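Local coordinates for protein isomaltodextranase (Arthrobacter globiformis, PDB 5AWQ) that hydrolyses (1->6)-alpha-D-glucosidic linkages in polysaccharides, releasing successive isomaltose units from the non-reducing ends of the chains, at residues A[25-30]-A[260-265]; A[379-384]-A[488-493]; A[503-508]-A[599-604]; A[534-539]-A[568-573]. All coordinates share one frame; numbering follows the deposited sequence.

Interaction 1. Residues A[25-30]-A[260-265]. With GLC (alpha-D-glucopyranose), chain B.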
# COMPACT_ATOMS: atom_id res chain seq x y z
N ALA A 25 13.95 -6.61 -3.66
CA ALA A 25 13.26 -7.49 -2.74
C ALA A 25 11.77 -7.19 -2.68
O ALA A 25 11.08 -7.62 -1.76
CB ALA A 25 13.87 -7.37 -1.36
N SER A 26 11.25 -6.46 -3.66
CA SER A 26 9.82 -6.22 -3.72
C SER A 26 9.25 -6.64 -5.07
O SER A 26 9.96 -6.70 -6.08
CB SER A 26 9.50 -4.75 -3.45
OG SER A 26 9.87 -3.95 -4.55
N ARG A 27 7.96 -6.93 -5.10
CA ARG A 27 7.27 -7.23 -6.35
C ARG A 27 7.38 -6.07 -7.34
O ARG A 27 7.46 -6.28 -8.54
CB ARG A 27 5.82 -7.59 -6.05
CG ARG A 27 4.85 -7.63 -7.20
CD ARG A 27 3.48 -8.11 -6.74
NE ARG A 27 2.40 -7.51 -7.50
CZ ARG A 27 1.85 -7.99 -8.62
NH1 ARG A 27 0.86 -7.32 -9.17
NH2 ARG A 27 2.29 -9.11 -9.20
N ASN A 28 7.39 -4.84 -6.83
CA ASN A 28 7.76 -3.69 -7.66
C ASN A 28 6.87 -3.56 -8.90
O ASN A 28 7.36 -3.27 -10.01
CB ASN A 28 9.25 -3.82 -8.03
CG ASN A 28 9.82 -2.60 -8.73
OD1 ASN A 28 9.60 -1.45 -8.34
ND2 ASN A 28 10.59 -2.85 -9.78
N SER A 29 5.56 -3.75 -8.73
CA SER A 29 4.63 -3.75 -9.85
C SER A 29 4.24 -2.34 -10.27
O SER A 29 4.48 -1.36 -9.56
CB SER A 29 3.35 -4.50 -9.49
OG SER A 29 2.47 -3.67 -8.73
N VAL A 30 3.62 -2.25 -11.44
CA VAL A 30 3.10 -0.99 -11.92
C VAL A 30 2.11 -0.37 -10.92
O VAL A 30 1.98 0.84 -10.84
CB VAL A 30 2.47 -1.16 -13.33
CG1 VAL A 30 1.24 -2.07 -13.31
CG2 VAL A 30 2.16 0.18 -13.96
N ASN A 260 5.94 -10.19 -2.86
CA ASN A 260 4.91 -10.85 -3.67
C ASN A 260 3.57 -10.15 -3.83
O ASN A 260 2.73 -10.60 -4.61
CB ASN A 260 4.68 -12.26 -3.14
CG ASN A 260 5.90 -13.12 -3.28
OD1 ASN A 260 6.56 -13.44 -2.28
ND2 ASN A 260 6.25 -13.45 -4.51
N GLY A 261 3.35 -9.06 -3.11
CA GLY A 261 2.05 -8.40 -3.12
C GLY A 261 2.13 -6.93 -3.43
O GLY A 261 3.22 -6.35 -3.50
N ASP A 262 0.96 -6.32 -3.62
CA ASP A 262 0.87 -4.86 -3.80
C ASP A 262 0.36 -4.14 -2.56
O ASP A 262 0.84 -3.06 -2.25
CB ASP A 262 -0.03 -4.54 -4.99
CG ASP A 262 0.49 -5.12 -6.28
OD1 ASP A 262 1.68 -4.91 -6.55
OD2 ASP A 262 -0.30 -5.74 -7.01
N LEU A 263 -0.64 -4.70 -1.89
CA LEU A 263 -1.23 -4.11 -0.70
C LEU A 263 -1.19 -5.07 0.47
O LEU A 263 -1.32 -6.27 0.28
CB LEU A 263 -2.71 -3.78 -0.95
CG LEU A 263 -3.10 -2.50 -1.68
CD1 LEU A 263 -2.66 -2.54 -3.11
CD2 LEU A 263 -4.61 -2.27 -1.56
N VAL A 264 -1.02 -4.52 1.67
CA VAL A 264 -1.12 -5.27 2.92
C VAL A 264 -2.05 -4.56 3.90
O VAL A 264 -1.93 -3.35 4.11
CB VAL A 264 0.24 -5.49 3.62
CG1 VAL A 264 1.06 -6.53 2.86
CG2 VAL A 264 1.02 -4.20 3.80
N ARG A 265 -2.99 -5.30 4.48
CA ARG A 265 -3.78 -4.77 5.59
C ARG A 265 -2.88 -4.48 6.78
O ARG A 265 -2.04 -5.31 7.15
CB ARG A 265 -4.87 -5.75 6.00
CG ARG A 265 -6.18 -5.58 5.22
CD ARG A 265 -7.08 -4.49 5.80
NE ARG A 265 -7.42 -4.84 7.17
CZ ARG A 265 -8.28 -5.78 7.54
NH1 ARG A 265 -9.02 -6.43 6.65
NH2 ARG A 265 -8.39 -6.08 8.83
C1 GLC B . -11.35 -11.55 8.12
C2 GLC B . -10.86 -10.26 7.49
C3 GLC B . -11.99 -9.29 7.16
C4 GLC B . -13.06 -10.00 6.33
C5 GLC B . -13.50 -11.24 7.10
C6 GLC B . -14.55 -12.07 6.36
O2 GLC B . -9.92 -9.66 8.39
O3 GLC B . -11.49 -8.13 6.51
O4 GLC B . -14.16 -9.13 6.12
O5 GLC B . -12.40 -12.11 7.36
O6 GLC B . -15.06 -13.06 7.24
O HOH W 1 4.33 -4.15 -6.09

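Interaction 2. Residues A[379-384]-A[488-493]. With GLC (alpha-D-glucopyranose), chain C.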
# COMPACT_ATOMS: atom_id res chain seq x y z
N ARG A 379 10.70 10.62 13.97
CA ARG A 379 11.34 11.26 15.13
C ARG A 379 12.62 10.52 15.55
O ARG A 379 13.51 11.12 16.12
CB ARG A 379 10.34 11.37 16.28
CG ARG A 379 9.04 12.07 15.87
CD ARG A 379 8.09 12.41 17.01
NE ARG A 379 7.27 11.28 17.45
CZ ARG A 379 6.18 11.38 18.21
NH1 ARG A 379 5.74 12.57 18.62
NH2 ARG A 379 5.50 10.28 18.54
N SER A 380 12.70 9.22 15.29
CA SER A 380 13.95 8.49 15.50
C SER A 380 14.00 7.27 14.59
O SER A 380 13.05 6.99 13.86
CB SER A 380 14.07 8.06 16.95
OG SER A 380 13.31 6.89 17.17
N ALA A 381 15.11 6.55 14.63
CA ALA A 381 15.33 5.37 13.78
C ALA A 381 14.68 4.10 14.31
O ALA A 381 14.53 3.12 13.57
CB ALA A 381 16.83 5.14 13.60
N THR A 382 14.30 4.09 15.59
CA THR A 382 13.84 2.88 16.25
C THR A 382 12.54 2.40 15.61
O THR A 382 11.64 3.21 15.38
CB THR A 382 13.58 3.15 17.74
OG1 THR A 382 14.73 3.80 18.30
CG2 THR A 382 13.26 1.87 18.51
N PRO A 383 12.44 1.10 15.32
CA PRO A 383 11.16 0.61 14.80
C PRO A 383 10.02 1.03 15.70
O PRO A 383 10.12 0.97 16.92
CB PRO A 383 11.34 -0.91 14.82
CG PRO A 383 12.81 -1.09 14.59
CD PRO A 383 13.46 0.03 15.37
N PHE A 384 8.91 1.43 15.09
CA PHE A 384 7.74 1.87 15.84
C PHE A 384 7.16 0.75 16.71
O PHE A 384 6.54 1.01 17.74
CB PHE A 384 6.73 2.40 14.82
CG PHE A 384 5.56 3.12 15.42
CD1 PHE A 384 5.69 4.39 15.96
CD2 PHE A 384 4.29 2.55 15.37
CE1 PHE A 384 4.59 5.04 16.48
CE2 PHE A 384 3.19 3.20 15.90
CZ PHE A 384 3.34 4.46 16.45
N GLY A 488 16.94 3.30 5.52
CA GLY A 488 16.02 3.75 6.55
C GLY A 488 16.34 5.12 7.08
O GLY A 488 17.33 5.73 6.72
N PHE A 489 15.48 5.59 7.97
CA PHE A 489 15.60 6.91 8.56
C PHE A 489 16.64 6.97 9.66
O PHE A 489 16.73 6.08 10.51
CB PHE A 489 14.25 7.32 9.16
CG PHE A 489 14.28 8.64 9.88
CD1 PHE A 489 14.10 9.82 9.17
CD2 PHE A 489 14.51 8.71 11.25
CE1 PHE A 489 14.14 11.04 9.80
CE2 PHE A 489 14.53 9.93 11.89
CZ PHE A 489 14.34 11.09 11.17
N ASN A 490 17.41 8.06 9.69
CA ASN A 490 18.15 8.38 10.89
C ASN A 490 18.31 9.88 11.05
O ASN A 490 17.92 10.65 10.19
CB ASN A 490 19.51 7.65 10.94
CG ASN A 490 19.83 7.13 12.34
OD1 ASN A 490 19.51 7.77 13.33
ND2 ASN A 490 20.44 5.96 12.42
N TYR A 491 18.84 10.26 12.21
CA TYR A 491 19.02 11.66 12.56
C TYR A 491 20.21 11.83 13.49
O TYR A 491 20.31 12.83 14.21
CB TYR A 491 17.74 12.23 13.20
CG TYR A 491 17.46 11.81 14.64
CD1 TYR A 491 17.41 10.47 15.00
CD2 TYR A 491 17.21 12.75 15.63
CE1 TYR A 491 17.15 10.08 16.30
CE2 TYR A 491 16.95 12.38 16.94
CZ TYR A 491 16.90 11.03 17.27
OH TYR A 491 16.63 10.65 18.56
N ASN A 492 21.14 10.87 13.45
CA ASN A 492 22.17 10.76 14.48
C ASN A 492 23.51 11.44 14.16
O ASN A 492 24.49 11.22 14.87
CB ASN A 492 22.37 9.29 14.88
CG ASN A 492 22.88 8.42 13.75
OD1 ASN A 492 22.74 8.73 12.57
ND2 ASN A 492 23.47 7.29 14.13
N HIS A 493 23.53 12.26 13.11
CA HIS A 493 24.65 13.17 12.84
C HIS A 493 24.05 14.53 12.48
O HIS A 493 23.21 14.61 11.58
CB HIS A 493 25.48 12.67 11.66
CG HIS A 493 26.05 11.30 11.87
ND1 HIS A 493 27.00 11.03 12.84
CD2 HIS A 493 25.82 10.13 11.23
CE1 HIS A 493 27.32 9.75 12.78
NE2 HIS A 493 26.61 9.18 11.82
C1 GLC C . 28.73 5.01 10.27
C2 GLC C . 27.91 6.29 10.37
C3 GLC C . 26.57 6.10 9.67
C4 GLC C . 26.80 5.63 8.24
C5 GLC C . 27.66 4.38 8.20
C6 GLC C . 27.96 3.95 6.77
O2 GLC C . 27.72 6.62 11.74
O3 GLC C . 25.88 7.35 9.66
O4 GLC C . 25.54 5.36 7.60
O5 GLC C . 28.89 4.65 8.90
O6 GLC C . 28.67 2.72 6.77
O HOH W 2 13.48 11.67 18.91

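Interaction 3. Residues A[503-508]-A[599-604]. With GLC (alpha-D-glucopyranose), chain C; GLC (alpha-D-glucopyranose), chain D.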
# COMPACT_ATOMS: atom_id res chain seq x y z
N ASP A 503 19.98 6.48 6.00
CA ASP A 503 21.20 5.70 6.12
C ASP A 503 20.91 4.24 5.73
O ASP A 503 19.85 3.96 5.15
CB ASP A 503 21.82 5.85 7.52
CG ASP A 503 21.02 5.16 8.60
OD1 ASP A 503 19.92 4.63 8.31
OD2 ASP A 503 21.49 5.15 9.78
N GLY A 504 21.85 3.34 6.01
CA GLY A 504 21.75 1.96 5.55
C GLY A 504 22.17 1.77 4.11
O GLY A 504 22.02 0.67 3.55
N LEU A 505 22.71 2.83 3.51
CA LEU A 505 23.19 2.79 2.13
C LEU A 505 24.65 2.37 2.20
O LEU A 505 25.55 3.15 1.89
CB LEU A 505 23.01 4.14 1.46
CG LEU A 505 21.54 4.56 1.32
CD1 LEU A 505 21.43 6.05 1.09
CD2 LEU A 505 20.86 3.78 0.21
N GLN A 506 24.84 1.12 2.63
CA GLN A 506 26.15 0.55 2.93
C GLN A 506 26.12 -0.93 2.57
O GLN A 506 25.05 -1.50 2.35
CB GLN A 506 26.46 0.71 4.42
CG GLN A 506 25.45 0.02 5.33
CD GLN A 506 25.80 0.16 6.80
OE1 GLN A 506 26.57 1.04 7.17
NE2 GLN A 506 25.25 -0.72 7.63
N ALA A 507 27.30 -1.55 2.51
CA ALA A 507 27.38 -2.98 2.26
C ALA A 507 26.78 -3.75 3.44
O ALA A 507 26.81 -3.29 4.58
CB ALA A 507 28.83 -3.41 2.05
N GLY A 508 26.22 -4.89 3.11
CA GLY A 508 25.70 -5.77 4.10
C GLY A 508 25.49 -7.15 3.54
O GLY A 508 25.82 -7.49 2.44
N GLY A 599 32.07 1.85 -0.58
CA GLY A 599 31.83 2.63 0.61
C GLY A 599 30.36 2.75 0.96
O GLY A 599 29.61 1.78 0.86
N ALA A 600 29.96 3.95 1.35
CA ALA A 600 28.61 4.21 1.85
C ALA A 600 28.36 5.71 1.88
O ALA A 600 29.30 6.51 1.97
CB ALA A 600 28.46 3.62 3.24
N ILE A 601 27.09 6.11 1.83
CA ILE A 601 26.71 7.50 2.07
C ILE A 601 25.49 7.55 2.97
O ILE A 601 24.80 6.55 3.15
CB ILE A 601 26.39 8.30 0.78
CG1 ILE A 601 25.05 7.87 0.15
CG2 ILE A 601 27.56 8.19 -0.20
CD1 ILE A 601 24.56 8.77 -0.96
N ASN A 602 25.27 8.72 3.57
CA ASN A 602 23.96 9.11 4.09
C ASN A 602 23.36 10.12 3.12
O ASN A 602 24.06 11.04 2.70
CB ASN A 602 24.08 9.71 5.49
CG ASN A 602 24.59 8.71 6.51
OD1 ASN A 602 24.42 7.51 6.35
ND2 ASN A 602 25.21 9.22 7.58
N LEU A 603 22.07 9.97 2.78
CA LEU A 603 21.44 10.80 1.77
C LEU A 603 20.41 11.70 2.43
O LEU A 603 19.49 11.21 3.09
CB LEU A 603 20.75 9.94 0.70
CG LEU A 603 20.11 10.74 -0.43
CD1 LEU A 603 21.17 11.50 -1.23
CD2 LEU A 603 19.27 9.86 -1.34
N ASN A 604 20.56 13.01 2.25
CA ASN A 604 19.60 13.99 2.79
C ASN A 604 18.48 14.29 1.80
O ASN A 604 17.30 14.27 2.14
CB ASN A 604 20.32 15.27 3.16
CG ASN A 604 19.51 16.20 4.06
OD1 ASN A 604 18.40 15.90 4.52
ND2 ASN A 604 20.07 17.33 4.30
C1 GLC C . 28.73 5.01 10.27
C2 GLC C . 27.91 6.29 10.37
C3 GLC C . 26.57 6.10 9.67
C4 GLC C . 26.80 5.63 8.24
C5 GLC C . 27.66 4.38 8.20
C6 GLC C . 27.96 3.95 6.77
O2 GLC C . 27.72 6.62 11.74
O3 GLC C . 25.88 7.35 9.66
O4 GLC C . 25.54 5.36 7.60
O5 GLC C . 28.89 4.65 8.90
O6 GLC C . 28.67 2.72 6.77
C1 GLC D . 26.65 1.23 13.67
C2 GLC D . 25.56 0.71 12.73
C3 GLC D . 26.14 0.15 11.44
C4 GLC D . 27.04 1.18 10.79
C5 GLC D . 28.07 1.71 11.79
C6 GLC D . 28.90 2.83 11.17
O1 GLC D . 27.50 0.16 14.14
O2 GLC D . 24.80 -0.30 13.39
O3 GLC D . 25.10 -0.21 10.53
O4 GLC D . 27.74 0.59 9.68
O5 GLC D . 27.44 2.20 12.98
O6 GLC D . 28.06 3.98 11.01
O HOH W 3 24.52 4.60 4.99
O HOH W 4 29.68 -0.24 3.10

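Interaction 4. Residues A[534-539]-A[568-573]. With GLC (alpha-D-glucopyranose), chain C.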
# COMPACT_ATOMS: atom_id res chain seq x y z
N TYR A 534 24.59 14.86 0.67
CA TYR A 534 25.04 13.60 1.23
C TYR A 534 26.10 13.78 2.31
O TYR A 534 26.70 14.87 2.45
CB TYR A 534 25.61 12.74 0.10
CG TYR A 534 27.02 13.17 -0.28
CD1 TYR A 534 27.24 14.27 -1.10
CD2 TYR A 534 28.12 12.49 0.22
CE1 TYR A 534 28.52 14.67 -1.44
CE2 TYR A 534 29.40 12.89 -0.10
CZ TYR A 534 29.59 13.98 -0.92
OH TYR A 534 30.89 14.37 -1.23
N ALA A 535 26.32 12.73 3.09
CA ALA A 535 27.49 12.62 3.98
C ALA A 535 28.26 11.36 3.62
O ALA A 535 27.67 10.37 3.16
CB ALA A 535 27.07 12.60 5.45
N ASN A 536 29.58 11.41 3.77
CA ASN A 536 30.46 10.27 3.54
C ASN A 536 31.79 10.45 4.28
O ASN A 536 32.66 11.19 3.82
CB ASN A 536 30.74 10.09 2.05
CG ASN A 536 31.84 9.07 1.76
OD1 ASN A 536 32.15 8.21 2.60
ND2 ASN A 536 32.42 9.14 0.57
N ALA A 537 31.94 9.77 5.40
CA ALA A 537 33.19 9.81 6.17
C ALA A 537 33.76 8.40 6.31
O ALA A 537 34.25 8.02 7.37
CB ALA A 537 32.96 10.44 7.52
N THR A 538 33.68 7.63 5.22
CA THR A 538 34.25 6.28 5.18
C THR A 538 35.77 6.31 5.07
O THR A 538 36.42 5.28 5.24
CB THR A 538 33.72 5.47 3.98
OG1 THR A 538 33.97 6.18 2.76
CG2 THR A 538 32.22 5.21 4.13
N GLY A 539 36.32 7.48 4.75
CA GLY A 539 37.77 7.65 4.61
C GLY A 539 38.22 7.44 3.18
O GLY A 539 39.42 7.35 2.92
N ALA A 568 35.25 15.06 5.82
CA ALA A 568 36.02 14.95 7.06
C ALA A 568 35.36 14.08 8.13
O ALA A 568 36.01 13.21 8.72
CB ALA A 568 36.34 16.34 7.60
N THR A 569 34.07 14.31 8.39
CA THR A 569 33.35 13.59 9.45
C THR A 569 31.94 13.28 9.01
O THR A 569 31.48 13.83 8.01
CB THR A 569 33.26 14.42 10.74
OG1 THR A 569 32.37 15.53 10.53
CG2 THR A 569 34.63 14.94 11.16
N TRP A 570 31.25 12.44 9.77
CA TRP A 570 29.85 12.11 9.46
C TRP A 570 28.88 13.28 9.68
O TRP A 570 27.76 13.25 9.17
CB TRP A 570 29.41 10.85 10.22
CG TRP A 570 29.94 9.60 9.59
CD1 TRP A 570 30.89 8.75 10.12
CD2 TRP A 570 29.57 9.05 8.32
NE1 TRP A 570 31.13 7.71 9.25
CE2 TRP A 570 30.34 7.87 8.14
CE3 TRP A 570 28.68 9.43 7.31
CZ2 TRP A 570 30.24 7.07 6.99
CZ3 TRP A 570 28.57 8.63 6.17
CH2 TRP A 570 29.35 7.48 6.02
N ASP A 571 29.33 14.32 10.40
CA ASP A 571 28.58 15.58 10.55
C ASP A 571 28.79 16.56 9.38
O ASP A 571 28.20 17.64 9.37
CB ASP A 571 29.03 16.32 11.82
CG ASP A 571 28.80 15.52 13.08
OD1 ASP A 571 28.31 14.38 12.99
OD2 ASP A 571 29.12 16.06 14.17
N THR A 572 29.66 16.20 8.44
CA THR A 572 29.98 17.07 7.33
C THR A 572 29.09 16.69 6.17
O THR A 572 29.01 15.52 5.81
CB THR A 572 31.46 16.92 6.92
OG1 THR A 572 32.31 16.99 8.08
CG2 THR A 572 31.85 18.01 5.95
N TRP A 573 28.45 17.68 5.56
CA TRP A 573 27.57 17.45 4.42
C TRP A 573 28.12 18.12 3.18
O TRP A 573 28.68 19.21 3.25
CB TRP A 573 26.15 17.95 4.72
CG TRP A 573 25.54 17.23 5.87
CD1 TRP A 573 25.67 17.54 7.19
CD2 TRP A 573 24.73 16.04 5.82
NE1 TRP A 573 25.00 16.64 7.96
CE2 TRP A 573 24.41 15.70 7.15
CE3 TRP A 573 24.25 15.22 4.78
CZ2 TRP A 573 23.62 14.59 7.48
CZ3 TRP A 573 23.47 14.12 5.10
CH2 TRP A 573 23.17 13.81 6.44
C1 GLC C . 28.73 5.01 10.27
C2 GLC C . 27.91 6.29 10.37
C3 GLC C . 26.57 6.10 9.67
C4 GLC C . 26.80 5.63 8.24
C5 GLC C . 27.66 4.38 8.20
C6 GLC C . 27.96 3.95 6.77
O2 GLC C . 27.72 6.62 11.74
O3 GLC C . 25.88 7.35 9.66
O4 GLC C . 25.54 5.36 7.60
O5 GLC C . 28.89 4.65 8.90
O6 GLC C . 28.67 2.72 6.77
O HOH W 5 30.50 13.28 5.47

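Interaction 1. Residues A[25-30]-A[260-265]
Arg27 grips Asp262 side-on with two nitrogens, one to each carboxylate oxygen. NE donates to Asp262 OD1 over 2.9 Å, nearly straight at 168°, with OD1 close to the guanidinium plane. The second bond, from NH1 to Asp262 OD2 at 2.9 Å, is more bent and uses the syn lone pair of OD2. The two flat groups are not coplanar: their planes stand 57° apart, and NE therefore meets OD1 from above the carboxylate plane. Ser29 approaches that same oxygen from the opposite face, its OG donating to Asp262 OD1 at 2.6 Å. A water adds a further link, accepting from Ser29 N at 2.9 Å and donating to Asp262 OD1. These donors should restrict rotation of the carboxylate, whose OD2 also accepts from Val243 N. The arginine reaches it with CG anti to the backbone N (chi1 167°), which carries Arg27 CD past the helix end to 3.4 Å from Asn260 O.

Asp262 is probably the proton donor; in this structure its carboxylate is bonded by Arg27 and Ser29. Arg265 is the residue of this segment that meets the sugar, NH1 donating to O3 of the chain B glucose at 3.0 Å; Asp81 and Asp269 bind that glucose too.

Arg27 also bonds to Asn234 of helix 223-237 and to Gly238 O, while Ser29 N-caps helix 30-34. The contact thus secures the N-terminal loop at the turn between helix 251-260 and strand 263-265, which lies between strands 242-245 and 312-314 in the parallel sheet of the barrel.

Interaction 2. Residues A[379-384]-A[488-493]
Ala381 and Asn490 mark the closest passage of the two backbones, CA to CA 5.0 Å, where the touching parts run 113° apart and no direct hydrogen bond joins them. The contact is instead made by side chains laid against the other segment's main chain. Phe489, with CG anti to its backbone N (chi1 177°), brings its ring against the Ser380 carbonyl, CD2 3.4 Å from Ser380 O. In return the methyl of Ala381 presses on the strand, its CB 3.2 Å from Phe489 O. The Tyr491 ring packs beside Arg379 and Ser380: Arg379 O sits over one of its faces, 3.6 Å from CZ and displaced toward the rim, and Ser380 CB comes within 3.7 Å of Tyr491 CE1. A water donates to Arg379 O at 2.8 Å and makes a weak bond with Tyr491 OH, bridging the outer edge. Within the segment, Asn490 OD1 accepts from Tyr491 N at 2.8 Å on an in-plane lone pair, and its ND2 hydrogen-bonds Asp503 OD2.

Farther along, His493 presents its ring edge to the chain C glucose. NE2 hydrogen-bonds both O2, at 2.8 Å, and O3, linking this segment to a carbohydrate site.

Strand 488-490 is a neighbour of strand 501-505 in the CBM6-family module. The 379-384 loop connects strands 375-378 and 391-392 of another antiparallel sheet, and Phe489 also meets the ring of Tyr378, the last residue of 375-378. This is a surface junction between two beta domains.

Interaction 3. Residues A[503-508]-A[599-604]
Leu505 packs on Leu603 and Ile601 to form the apolar side of this contact, Leu505 CD1 lying 4.0 Å from Leu603 CB. The tight spot is at its carbonyl, where Ala600 CB comes within 3.2 Å of Leu505 O. The leucine is the centre of an inverse gamma turn, and its carbonyl is directed at the other strand. Ile601 N donates to Leu505 O, but weakly, at 3.3 Å. Next to this bond the methyl of Ala600 fits against Gln506, CB to CB 3.7 Å. The short strand segments are far from strictly antiparallel, at 123°; this pair has the one weak direct bond, and the return link from Leu505 N to Ile601 O runs through water.

That water accepts from Leu505 N, donates to Ile601 O at 2.7 Å and also meets O4 of the chain C glucose; another links Ala507 N to Gly599 O. The sugars lie on this side. With CG set between its backbone N and carbonyl carbon (chi1 60°) and the rest of the chain extended, Gln506 places its amide between two glucoses linked through C1 of the chain C sugar and O6 of the chain D sugar. Its OE1 accepts from chain C O6 at 2.7 Å and from chain D O4 at 2.8 Å, while NE2 donates to chain D O3 at 2.9 Å. A leucine in place of Gln506 would probably leave these three sugar hydroxyls without their protein partner.

Strand 501-505 lies between 488-490 and 601-609, the latter continuing the sheet to 526-535. Leu505 and Ile601 pack on Met544 of strand 542-549, in the second sheet of the beta-sandwich.

Interaction 4. Residues A[534-539]-A[568-573]
Ala537 sets its methyl on Trp570: CB stands 3.5 Å from the centroid of the five-membered ring and 1° off its normal, a CH-pi contact. Trp570 CG is anti to its carbonyl carbon (chi1 -77°), laying the indole across Ala537. The backbone N of Ala537 covers the six-membered part of the same face, and Thr538 CG2 closes the rim. A second bump, the methyl of Ala535, drops into the hollow between the tryptophans. Its CB is 4.0 Å from the centroid of the Trp573 six-membered ring and 4.0 Å from Trp570 CE3. Between the two methyls a water bridges the loops, accepting from Asn536 N at 2.7 Å and donating to Thr569 O and Thr572 O.

Asn536 OD1 takes Thr538 N in an Asx turn and also Thr538 OG1, while Thr569 to Thr572 form a type I turn. The indole is sandwiched between Ala537 and the chain C glucose, whose C2 lies 3.6 Å above the opposite face. An alanine at Trp570 is likely to strip that sugar of its platform and leave the Ala537 methyl without a ring. Such aromatic stacking on a pyranose face is common in carbohydrate-binding modules and fits the CBM6-family module here.

In the fold
The chain begins with strand 17-18, at the edge of a sheet in the carbohydrate-binding module, then runs to 25-30. Interaction 1 closes the first long loop, returning the chain at 260-265 after much of the barrel has been built. Interaction 2 follows in series, joining the beta domain after the barrel to strand 488-490. Interaction 3 opens only once that contact is closed, and interaction 4 lies wholly within the span between 503-508 and 599-604; none cross. Interactions 2, 3 and 4 touch one another, each reach the same sheet of that module and touch the chain C glucose. Interaction 1 stands apart, its centre about 24 Å from that of interaction 3.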